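Atg1 tMIT (Kluyveromyces marxianus, PDB 4P1N) is the tandem MIT region of a serine/threonine protein kinase that is essential for autophagy, required to form autophagosomes, and active in cytoplasm-to-vacuole transport. Local coordinates at residues V14-L17 with S18-F22; L142-W145 with I146-R149; Y216-S219 with L220-E224; K253-I256 with R257-S261. All coordinates share one frame; numbering follows the deposited sequence.

Overall arrangement
All four contacts are local, each lying within one helix, and they follow in order along the chain: contact 1 on helix 10-33, contact 2 on helix 137-170, contact 3 on helix 209-227 and contact 4 on helix 250-273. Contacts 1 and 2 belong to the first MIT domain, contacts 3 and 4 to the second. In space they form a rough series, with centres about 11 Å apart from contact 1 to contact 2 and from contact 1 to contact 3, then about 12 Å from contact 3 to contact 4, whereas contacts 2 and 4 are about 31 Å apart. Contacts 1 and 3 therefore bridge the two MIT domains; contacts 1 and 2 both reach the second subunit, contact 2 with paired polar bonds.

Contact 1 (V14-L17 with S18-F22); sequences VESL and SAKAF
The peptide carbonyl of V14 is approached from opposite faces of its plane by S18, whose N and OG both donate to the one oxygen V14 O. This doubled grip lies on helix 10-33, in the first of two MIT domains, a helical-bundle fold. The backbone bond, S18 N to V14 O, is 2.9 Å long and is the usual i to i+4 link of the helix. The hydroxyl bond, S18 OG to V14 O, measures 3.0 Å and comes from 39° above the carbonyl plane. It is made possible because OG lies anti to the carbonyl carbon of S18 (chi1 -65°) and so leans back along the helix. Serine suits this buried site: it is small, and its hydroxyl is satisfied without leaving the helix. Beside it stands the branched V14, with CG1 4.2 Å from S18 OG; V14 turns its apolar surface to helices 95-129 and 137-170, and L17 also rests on helix 95-129. E15 leads away to a salt bridge with K138.

A second face of the same helix looks to helix 209-227 of the other MIT domain, and here S16, A19 and K20 all touch W221 of that helix. The short methyl A19 CB sits 3.6 Å from S16 O, a size that lets another helix approach. K20 carries its charge on an extended chain that runs back alongside S16: its CG is 3.4 Å from S16 O, and farther out K20 NZ comes to 4.0 Å from S16 OG.

Contact 2 (L142-W145 with I146-R149); sequences LVQW and IRDR
W145 and R149, one helical turn apart, make the tight half of this contact. R149 CG stands over one face of the indole, 3.7 Å from the centroid of its six-membered ring and 20° off the ring normal, a CH-pi contact shifted toward the ring's rim. The arginine bends twice along its chain, which folds the guanidinium back until its edge meets the pyrrole side: R149 NH1 lies 3.3 Å from W145 CD1. W145 NE1 and R149 NH1 are both donors, so they turn to outside acceptors instead. W145 NE1 binds Q144 OE1 of the second subunit, R149 NH1 forms a salt bridge with D148 OD2 of that subunit, and R149 NE pairs with E152 of the same helix.

Helix 137-170 belongs to the first MIT domain, and this turn of it meets the same turn of the second subunit. Its other flank, carrying I146, faces the bundle: I146 CG1 packs on W145 CE3 at 3.9 Å, and the branched chain continues onto helices 10-33 and 95-129.

Packing is looser around the partly exposed R147 and D148. R147 runs abreast of Q144, itself buried at the subunit interface, where Q144 OE1 accepts from W145 NE1 of the second subunit. R147 NH1 stays 3.9 Å from Q144 CB and reaches D148 OD1 in a 3.2 Å salt bridge, approaching from 49° above the carboxylate plane, while D148 OD2 pairs with R149 of the second subunit.

Contact 3 (Y216-S219 with L220-E224); sequences YATS and LWMLE
W221 leans back along its helix toward A217 O, and its side chain can be followed outward. W221 CB starts 3.6 Å from T218 O, on the preceding turn. CG, anti to the carbonyl carbon (chi1 -68°), moves across to A217 O. CD1 comes nearest, with W221 CD1 only 3.0 Å from A217 O, the oxygen that also accepts the backbone bond from W221 N at 2.8 Å. W221 NE1 is still 3.7 Å from A217 O and 4.4 Å from A217 CB, where a methyl leaves room for the indole to lie. Beyond this the six-membered ring leaves its own helix and lies on helix 10-33: CE2 meets A19 CB, CE3 meets K20 CE and CZ3 meets S16 OG.

The remaining residues line helix 209-227 of the second MIT domain. M222 CG rests 3.2 Å from T218 O; the chain runs extended to SD, 4.3 Å from T218 CG2, and turns only at CE, beside V23 of helix 10-33. L220 and L223 give apolar bulk to helix 250-273. S219, small enough for a close helix crossing, sends OG to A192 O and S196 OG of helix 184-204, while T218 OG1 returns to L214 O of its own helix.

The buried hydroxyls of S219 and Y216, the latter bonded to E203, thus find oxygens on helix 184-204, and the largely apolar indole packs on helix 10-33, consistent with a join here mainly by van der Waals contact.

Contact 4 (K253-I256 with R257-S261); sequences KEMI and RKYVS
E254 and R257 form the polar first shell, on helix 250-273, the last helix of the second MIT domain. Their salt bridge runs from R257 NH1 to E254 OE1 at 3.3 Å; the carboxylate is met on its anti side, and the oxygen lies near the guanidinium plane, only 9° out of it. The planes of the two groups are 31° apart. A bend at chi2 (44°) turns the glutamate along the helix, so that E254 OE2 lies beside the K258 chain, 3.3 Å from K258 CD; K258 NZ, at 4.2 Å from E254 OE2, is near but too far for a salt bridge. Long charged chains suit this outer side, and E250 adds only a long, weak ion pair to R257.

On the bundle side, M255 runs abreast of Y259, while I256 and V260 offer branched apolar groups one turn apart. Y189 of helix 184-204 touches M255, I256 and Y259; L223 and L227 of helix 209-227 fit against I256 and V260. Another protein's chain also reaches Y259, whose hydroxyl makes a weak hydrogen bond to its backbone. Against the tyrosine ring, the methylene M255 CG lies 3.8 Å from Y259 CE2.

Contact 1 (V14-L17 with S18-F22)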
loop_
_atom_site.group_PDB
_atom_site.type_symbol
_atom_site.label_atom_id
_atom_site.label_comp_id
_atom_site.label_asym_id
_atom_site.label_seq_id
_atom_site.Cartn_x
_atom_site.Cartn_y
_atom_site.Cartn_z
ATOM N N VAL B 14 -2.502 -10.871 -6.258
ATOM C CA VAL B 14 -2.209 -9.485 -6.036
ATOM C C VAL B 14 -1.227 -9.331 -4.872
ATOM O O VAL B 14 -0.333 -8.533 -4.961
ATOM C CB VAL B 14 -3.498 -8.699 -5.777
ATOM C CG1 VAL B 14 -3.199 -7.246 -5.454
ATOM C CG2 VAL B 14 -4.375 -8.758 -7.013
ATOM N N GLU B 15 -1.356 -10.128 -3.811
ATOM C CA GLU B 15 -0.386 -10.072 -2.708
ATOM C C GLU B 15 1.026 -10.415 -3.162
ATOM O O GLU B 15 1.986 -9.803 -2.721
ATOM C CB GLU B 15 -0.749 -11.030 -1.576
ATOM C CG GLU B 15 -1.777 -10.467 -0.637
ATOM C CD GLU B 15 -2.180 -11.436 0.464
ATOM O OE1 GLU B 15 -2.267 -12.648 0.198
ATOM O OE2 GLU B 15 -2.434 -10.971 1.596
ATOM N N SER B 16 1.117 -11.451 -3.992
ATOM C CA SER B 16 2.373 -11.908 -4.611
ATOM C C SER B 16 3.037 -10.813 -5.501
ATOM O O SER B 16 4.230 -10.575 -5.432
ATOM C CB SER B 16 2.070 -13.179 -5.432
ATOM O OG SER B 16 3.207 -13.628 -6.157
ATOM N N LEU B 17 2.252 -10.132 -6.321
ATOM C CA LEU B 17 2.763 -9.014 -7.083
ATOM C C LEU B 17 3.180 -7.882 -6.202
ATOM O O LEU B 17 4.162 -7.232 -6.502
ATOM C CB LEU B 17 1.741 -8.499 -8.122
ATOM C CG LEU B 17 1.558 -9.516 -9.243
ATOM C CD1 LEU B 17 0.250 -9.275 -9.998
ATOM C CD2 LEU B 17 2.748 -9.518 -10.203
ATOM N N SER B 18 2.454 -7.652 -5.120
ATOM C CA SER B 18 2.741 -6.534 -4.198
ATOM C C SER B 18 4.016 -6.786 -3.419
ATOM O O SER B 18 4.766 -5.843 -3.105
ATOM C CB SER B 18 1.584 -6.287 -3.234
ATOM O OG SER B 18 0.427 -5.861 -3.931
ATOM N N ALA B 19 4.289 -8.045 -3.123
ATOM C CA ALA B 19 5.584 -8.402 -2.545
ATOM C C ALA B 19 6.756 -8.076 -3.470
ATOM O O ALA B 19 7.803 -7.511 -3.071
ATOM C CB ALA B 19 5.590 -9.872 -2.179
ATOM N N LYS B 20 6.579 -8.436 -4.719
ATOM C CA LYS B 20 7.531 -8.081 -5.753
ATOM C C LYS B 20 7.699 -6.571 -5.959
ATOM O O LYS B 20 8.845 -6.070 -6.094
ATOM C CB LYS B 20 7.092 -8.721 -7.077
ATOM C CG LYS B 20 7.235 -10.243 -7.076
ATOM C CD LYS B 20 6.531 -10.923 -8.251
ATOM C CE LYS B 20 6.643 -12.428 -8.090
ATOM N NZ LYS B 20 5.859 -13.095 -9.145
ATOM N N ALA B 21 6.584 -5.841 -5.994
ATOM C CA ALA B 21 6.658 -4.379 -6.140
ATOM C C ALA B 21 7.365 -3.793 -4.939
ATOM O O ALA B 21 8.289 -2.979 -5.058
ATOM C CB ALA B 21 5.260 -3.787 -6.295
ATOM N N PHE B 22 7.049 -4.304 -3.768
ATOM C CA PHE B 22 7.647 -3.757 -2.553
ATOM C C PHE B 22 9.160 -3.898 -2.542
ATOM O O PHE B 22 9.889 -2.984 -2.197
ATOM C CB PHE B 22 7.054 -4.453 -1.302
ATOM C CG PHE B 22 7.669 -3.963 -0.030
ATOM C CD1 PHE B 22 7.207 -2.796 0.565
ATOM C CD2 PHE B 22 8.783 -4.605 0.529
ATOM C CE1 PHE B 22 7.781 -2.323 1.737
ATOM C CE2 PHE B 22 9.352 -4.153 1.716
ATOM C CZ PHE B 22 8.888 -2.988 2.307
#

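Contact 2 (L142-W145 with I146-R149)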
loop_
_atom_site.group_PDB
_atom_site.type_symbol
_atom_site.label_atom_id
_atom_site.label_comp_id
_atom_site.label_asym_id
_atom_site.label_seq_id
_atom_site.Cartn_x
_atom_site.Cartn_y
_atom_site.Cartn_z
ATOM N N LEU B 142 -4.944 -3.202 -0.535
ATOM C CA LEU B 142 -3.802 -3.469 -1.390
ATOM C C LEU B 142 -3.779 -2.610 -2.606
ATOM O O LEU B 142 -2.727 -2.113 -3.014
ATOM C CB LEU B 142 -3.775 -4.914 -1.882
ATOM C CG LEU B 142 -3.076 -5.911 -0.994
ATOM C CD1 LEU B 142 -3.116 -7.264 -1.664
ATOM C CD2 LEU B 142 -1.631 -5.525 -0.759
ATOM N N VAL B 143 -4.938 -2.500 -3.237
ATOM C CA VAL B 143 -5.066 -1.723 -4.432
ATOM C C VAL B 143 -4.861 -0.231 -4.167
ATOM O O VAL B 143 -4.189 0.418 -4.959
ATOM C CB VAL B 143 -6.397 -2.010 -5.144
ATOM C CG1 VAL B 143 -6.605 -1.044 -6.309
ATOM C CG2 VAL B 143 -6.398 -3.455 -5.653
ATOM N N GLN B 144 -5.419 0.311 -3.083
ATOM C CA GLN B 144 -5.025 1.671 -2.669
ATOM C C GLN B 144 -3.505 1.835 -2.531
ATOM O O GLN B 144 -2.922 2.798 -3.082
ATOM C CB GLN B 144 -5.750 2.094 -1.415
ATOM C CG GLN B 144 -7.251 2.294 -1.695
ATOM C CD GLN B 144 -8.018 2.680 -0.475
ATOM O OE1 GLN B 144 -7.481 2.685 0.634
ATOM N NE2 GLN B 144 -9.313 3.017 -0.655
ATOM N N TRP B 145 -2.858 0.865 -1.867
ATOM C CA TRP B 145 -1.400 0.868 -1.754
ATOM C C TRP B 145 -0.678 0.861 -3.088
ATOM O O TRP B 145 0.236 1.654 -3.305
ATOM C CB TRP B 145 -0.930 -0.291 -0.882
ATOM C CG TRP B 145 0.539 -0.298 -0.631
ATOM C CD1 TRP B 145 1.262 0.420 0.322
ATOM C CD2 TRP B 145 1.511 -1.032 -1.397
ATOM N NE1 TRP B 145 2.619 0.116 0.189
ATOM C CE2 TRP B 145 2.780 -0.774 -0.851
ATOM C CE3 TRP B 145 1.410 -1.929 -2.444
ATOM C CZ2 TRP B 145 3.949 -1.358 -1.372
ATOM C CZ3 TRP B 145 2.577 -2.542 -2.932
ATOM C CH2 TRP B 145 3.813 -2.245 -2.403
ATOM N N ILE B 146 -1.072 -0.053 -3.982
ATOM C CA ILE B 146 -0.485 -0.178 -5.314
ATOM C C ILE B 146 -0.618 1.131 -6.038
ATOM O O ILE B 146 0.336 1.632 -6.607
ATOM C CB ILE B 146 -1.206 -1.316 -6.125
ATOM C CG1 ILE B 146 -0.775 -2.673 -5.624
ATOM C CG2 ILE B 146 -0.944 -1.196 -7.619
ATOM C CD1 ILE B 146 -1.736 -3.806 -5.936
ATOM N N ARG B 147 -1.804 1.720 -5.988
ATOM C CA ARG B 147 -2.034 3.001 -6.631
ATOM C C ARG B 147 -1.142 4.132 -6.077
ATOM O O ARG B 147 -0.564 4.883 -6.869
ATOM C CB ARG B 147 -3.488 3.396 -6.545
ATOM C CG ARG B 147 -3.773 4.753 -7.147
ATOM C CD ARG B 147 -4.136 5.788 -6.088
ATOM N NE ARG B 147 -5.524 5.622 -5.680
ATOM C CZ ARG B 147 -5.990 5.453 -4.431
ATOM N NH1 ARG B 147 -5.194 5.433 -3.337
ATOM N NH2 ARG B 147 -7.308 5.281 -4.290
ATOM N N ASP B 148 -1.047 4.221 -4.751
ATOM C CA ASP B 148 -0.163 5.193 -4.053
ATOM C C ASP B 148 1.298 4.958 -4.516
ATOM O O ASP B 148 2.031 5.886 -4.804
ATOM C CB ASP B 148 -0.159 5.014 -2.494
ATOM C CG ASP B 148 -1.526 5.192 -1.790
ATOM O OD1 ASP B 148 -2.287 6.062 -2.215
ATOM O OD2 ASP B 148 -1.800 4.470 -0.704
ATOM N N ARG B 149 1.751 3.713 -4.522
ATOM C CA ARG B 149 3.140 3.447 -4.960
ATOM C C ARG B 149 3.380 3.774 -6.414
ATOM O O ARG B 149 4.434 4.318 -6.776
ATOM C CB ARG B 149 3.545 1.993 -4.699
ATOM C CG ARG B 149 3.580 1.654 -3.226
ATOM C CD ARG B 149 4.729 2.337 -2.425
ATOM N NE ARG B 149 4.417 3.708 -2.072
ATOM C CZ ARG B 149 3.415 4.085 -1.280
ATOM N NH1 ARG B 149 2.628 3.206 -0.695
ATOM N NH2 ARG B 149 3.170 5.345 -1.089
#

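Contact 3 (Y216-S219 with L220-E224)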
loop_
_atom_site.group_PDB
_atom_site.type_symbol
_atom_site.label_atom_id
_atom_site.label_comp_id
_atom_site.label_asym_id
_atom_site.label_seq_id
_atom_site.Cartn_x
_atom_site.Cartn_y
_atom_site.Cartn_z
ATOM N N TYR B 216 16.417 -14.369 2.344
ATOM C CA TYR B 216 16.271 -15.343 1.258
ATOM C C TYR B 216 14.978 -15.085 0.471
ATOM O O TYR B 216 14.982 -15.146 -0.742
ATOM C CB TYR B 216 16.255 -16.766 1.768
ATOM C CG TYR B 216 17.535 -17.255 2.396
ATOM C CD1 TYR B 216 18.741 -17.163 1.721
ATOM C CD2 TYR B 216 17.524 -17.868 3.641
ATOM C CE1 TYR B 216 19.902 -17.623 2.276
ATOM C CE2 TYR B 216 18.691 -18.350 4.209
ATOM C CZ TYR B 216 19.877 -18.212 3.525
ATOM O OH TYR B 216 21.038 -18.681 4.073
ATOM N N ALA B 217 13.871 -14.832 1.167
ATOM C CA ALA B 217 12.593 -14.646 0.490
ATOM C C ALA B 217 12.691 -13.406 -0.430
ATOM O O ALA B 217 12.179 -13.390 -1.577
ATOM C CB ALA B 217 11.459 -14.493 1.520
ATOM N N THR B 218 13.374 -12.383 0.074
ATOM C CA THR B 218 13.610 -11.167 -0.714
ATOM C C THR B 218 14.390 -11.444 -1.989
ATOM O O THR B 218 13.961 -10.999 -3.064
ATOM C CB THR B 218 14.298 -10.079 0.101
ATOM O OG1 THR B 218 13.490 -9.785 1.246
ATOM C CG2 THR B 218 14.523 -8.815 -0.749
ATOM N N SER B 219 15.481 -12.206 -1.892
ATOM C CA SER B 219 16.239 -12.609 -3.083
ATOM C C SER B 219 15.396 -13.370 -4.062
ATOM O O SER B 219 15.580 -13.261 -5.262
ATOM C CB SER B 219 17.400 -13.520 -2.739
ATOM O OG SER B 219 18.361 -12.874 -1.952
ATOM N N LEU B 220 14.512 -14.220 -3.556
ATOM C CA LEU B 220 13.703 -15.029 -4.414
ATOM C C LEU B 220 12.662 -14.177 -5.117
ATOM O O LEU B 220 12.455 -14.331 -6.301
ATOM C CB LEU B 220 12.994 -16.124 -3.621
ATOM C CG LEU B 220 13.899 -17.275 -3.205
ATOM C CD1 LEU B 220 13.115 -18.138 -2.233
ATOM C CD2 LEU B 220 14.370 -18.096 -4.402
ATOM N N TRP B 221 12.005 -13.276 -4.388
ATOM C CA TRP B 221 11.075 -12.367 -5.060
ATOM C C TRP B 221 11.769 -11.631 -6.189
ATOM O O TRP B 221 11.235 -11.538 -7.279
ATOM C CB TRP B 221 10.487 -11.348 -4.114
ATOM C CG TRP B 221 9.572 -11.892 -3.106
ATOM C CD1 TRP B 221 9.683 -11.735 -1.744
ATOM C CD2 TRP B 221 8.354 -12.616 -3.330
ATOM N NE1 TRP B 221 8.616 -12.317 -1.121
ATOM C CE2 TRP B 221 7.784 -12.864 -2.068
ATOM C CE3 TRP B 221 7.676 -13.030 -4.467
ATOM C CZ2 TRP B 221 6.595 -13.522 -1.912
ATOM C CZ3 TRP B 221 6.478 -13.718 -4.320
ATOM C CH2 TRP B 221 5.950 -13.961 -3.046
ATOM N N MET B 222 12.981 -11.150 -5.929
ATOM C CA MET B 222 13.764 -10.388 -6.926
ATOM C C MET B 222 14.066 -11.177 -8.157
ATOM O O MET B 222 13.824 -10.706 -9.260
ATOM C CB MET B 222 15.066 -9.868 -6.328
ATOM C CG MET B 222 14.799 -8.817 -5.263
ATOM S SD MET B 222 16.314 -8.089 -4.603
ATOM C CE MET B 222 16.889 -7.138 -5.971
ATOM N N LEU B 223 14.575 -12.394 -7.984
ATOM C CA LEU B 223 14.914 -13.239 -9.115
ATOM C C LEU B 223 13.697 -13.745 -9.871
ATOM O O LEU B 223 13.778 -13.996 -11.088
ATOM C CB LEU B 223 15.786 -14.439 -8.665
ATOM C CG LEU B 223 17.166 -14.129 -8.116
ATOM C CD1 LEU B 223 17.830 -15.392 -7.569
ATOM C CD2 LEU B 223 18.025 -13.507 -9.196
ATOM N N GLU B 224 12.578 -13.949 -9.187
ATOM C CA GLU B 224 11.353 -14.356 -9.903
ATOM C C GLU B 224 10.896 -13.300 -10.879
ATOM O O GLU B 224 10.378 -13.605 -11.936
ATOM C CB GLU B 224 10.217 -14.699 -8.952
ATOM C CG GLU B 224 10.265 -16.156 -8.550
ATOM C CD GLU B 224 9.648 -16.413 -7.205
ATOM O OE1 GLU B 224 10.200 -17.273 -6.494
ATOM O OE2 GLU B 224 8.631 -15.761 -6.867
#

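Contact 4 (K253-I256 with R257-S261)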
loop_
_atom_site.group_PDB
_atom_site.type_symbol
_atom_site.label_atom_id
_atom_site.label_comp_id
_atom_site.label_asym_id
_atom_site.label_seq_id
_atom_site.Cartn_x
_atom_site.Cartn_y
_atom_site.Cartn_z
ATOM N N LYS B 253 18.792 -16.912 -18.228
ATOM C CA LYS B 253 17.592 -17.453 -17.607
ATOM C C LYS B 253 17.865 -18.793 -16.920
ATOM O O LYS B 253 17.385 -19.052 -15.816
ATOM C CB LYS B 253 16.487 -17.611 -18.640
ATOM C CG LYS B 253 15.782 -16.304 -18.986
ATOM C CD LYS B 253 14.937 -16.455 -20.242
ATOM C CE LYS B 253 14.946 -15.185 -21.066
ATOM N NZ LYS B 253 14.373 -15.407 -22.411
ATOM N N GLU B 254 18.653 -19.631 -17.567
ATOM C CA GLU B 254 19.018 -20.920 -16.979
ATOM C C GLU B 254 19.913 -20.760 -15.735
ATOM O O GLU B 254 19.724 -21.446 -14.747
ATOM C CB GLU B 254 19.668 -21.827 -18.040
ATOM C CG GLU B 254 20.038 -23.220 -17.546
ATOM C CD GLU B 254 18.951 -23.871 -16.692
ATOM O OE1 GLU B 254 17.744 -23.687 -16.990
ATOM O OE2 GLU B 254 19.310 -24.569 -15.715
ATOM N N MET B 255 20.868 -19.848 -15.776
ATOM C CA MET B 255 21.663 -19.538 -14.594
ATOM C C MET B 255 20.815 -18.987 -13.423
ATOM O O MET B 255 20.988 -19.410 -12.276
ATOM C CB MET B 255 22.747 -18.538 -14.974
ATOM C CG MET B 255 23.907 -18.465 -14.005
ATOM S SD MET B 255 25.083 -17.173 -14.465
ATOM C CE MET B 255 25.808 -17.879 -15.931
ATOM N N ILE B 256 19.908 -18.048 -13.713
ATOM C CA ILE B 256 18.998 -17.489 -12.699
ATOM C C ILE B 256 18.089 -18.584 -12.150
ATOM O O ILE B 256 17.860 -18.655 -10.935
ATOM C CB ILE B 256 18.157 -16.283 -13.237
ATOM C CG1 ILE B 256 19.070 -15.109 -13.580
ATOM C CG2 ILE B 256 17.131 -15.797 -12.213
ATOM C CD1 ILE B 256 18.544 -14.201 -14.661
ATOM N N ARG B 257 17.595 -19.454 -13.023
ATOM C CA ARG B 257 16.823 -20.602 -12.570
ATOM C C ARG B 257 17.599 -21.443 -11.544
ATOM O O ARG B 257 17.024 -21.896 -10.555
ATOM C CB ARG B 257 16.395 -21.483 -13.745
ATOM C CG ARG B 257 15.103 -21.035 -14.378
ATOM C CD ARG B 257 14.569 -22.053 -15.383
ATOM N NE ARG B 257 13.843 -21.339 -16.427
ATOM C CZ ARG B 257 14.291 -21.107 -17.657
ATOM N NH1 ARG B 257 15.474 -21.564 -18.058
ATOM N NH2 ARG B 257 13.532 -20.417 -18.502
ATOM N N LYS B 258 18.894 -21.649 -11.780
ATOM C CA LYS B 258 19.707 -22.446 -10.869
ATOM C C LYS B 258 19.785 -21.765 -9.503
ATOM O O LYS B 258 19.509 -22.373 -8.473
ATOM C CB LYS B 258 21.122 -22.674 -11.426
ATOM C CG LYS B 258 21.184 -23.362 -12.790
ATOM C CD LYS B 258 20.830 -24.843 -12.751
ATOM C CE LYS B 258 22.057 -25.738 -12.555
ATOM N NZ LYS B 258 22.655 -26.215 -13.839
ATOM N N TYR B 259 20.137 -20.491 -9.497
ATOM C CA TYR B 259 20.164 -19.707 -8.242
ATOM C C TYR B 259 18.848 -19.707 -7.503
ATOM O O TYR B 259 18.822 -19.859 -6.279
ATOM C CB TYR B 259 20.658 -18.299 -8.503
ATOM C CG TYR B 259 22.147 -18.265 -8.769
ATOM C CD1 TYR B 259 23.030 -18.638 -7.778
ATOM C CD2 TYR B 259 22.664 -17.875 -10.002
ATOM C CE1 TYR B 259 24.394 -18.638 -7.989
ATOM C CE2 TYR B 259 24.037 -17.856 -10.226
ATOM C CZ TYR B 259 24.885 -18.248 -9.202
ATOM O OH TYR B 259 26.231 -18.245 -9.331
ATOM N N VAL B 260 17.746 -19.580 -8.230
ATOM C CA VAL B 260 16.419 -19.658 -7.604
ATOM C C VAL B 260 16.268 -20.976 -6.862
ATOM O O VAL B 260 15.815 -20.988 -5.708
ATOM C CB VAL B 260 15.264 -19.515 -8.626
ATOM C CG1 VAL B 260 13.948 -20.009 -8.045
ATOM C CG2 VAL B 260 15.122 -18.065 -9.046
ATOM N N SER B 261 16.663 -22.065 -7.519
ATOM C CA SER B 261 16.588 -23.396 -6.926
ATOM C C SER B 261 17.372 -23.511 -5.652
ATOM O O SER B 261 16.857 -23.970 -4.657
ATOM C CB SER B 261 17.087 -24.483 -7.895
ATOM O OG SER B 261 16.106 -24.766 -8.864
#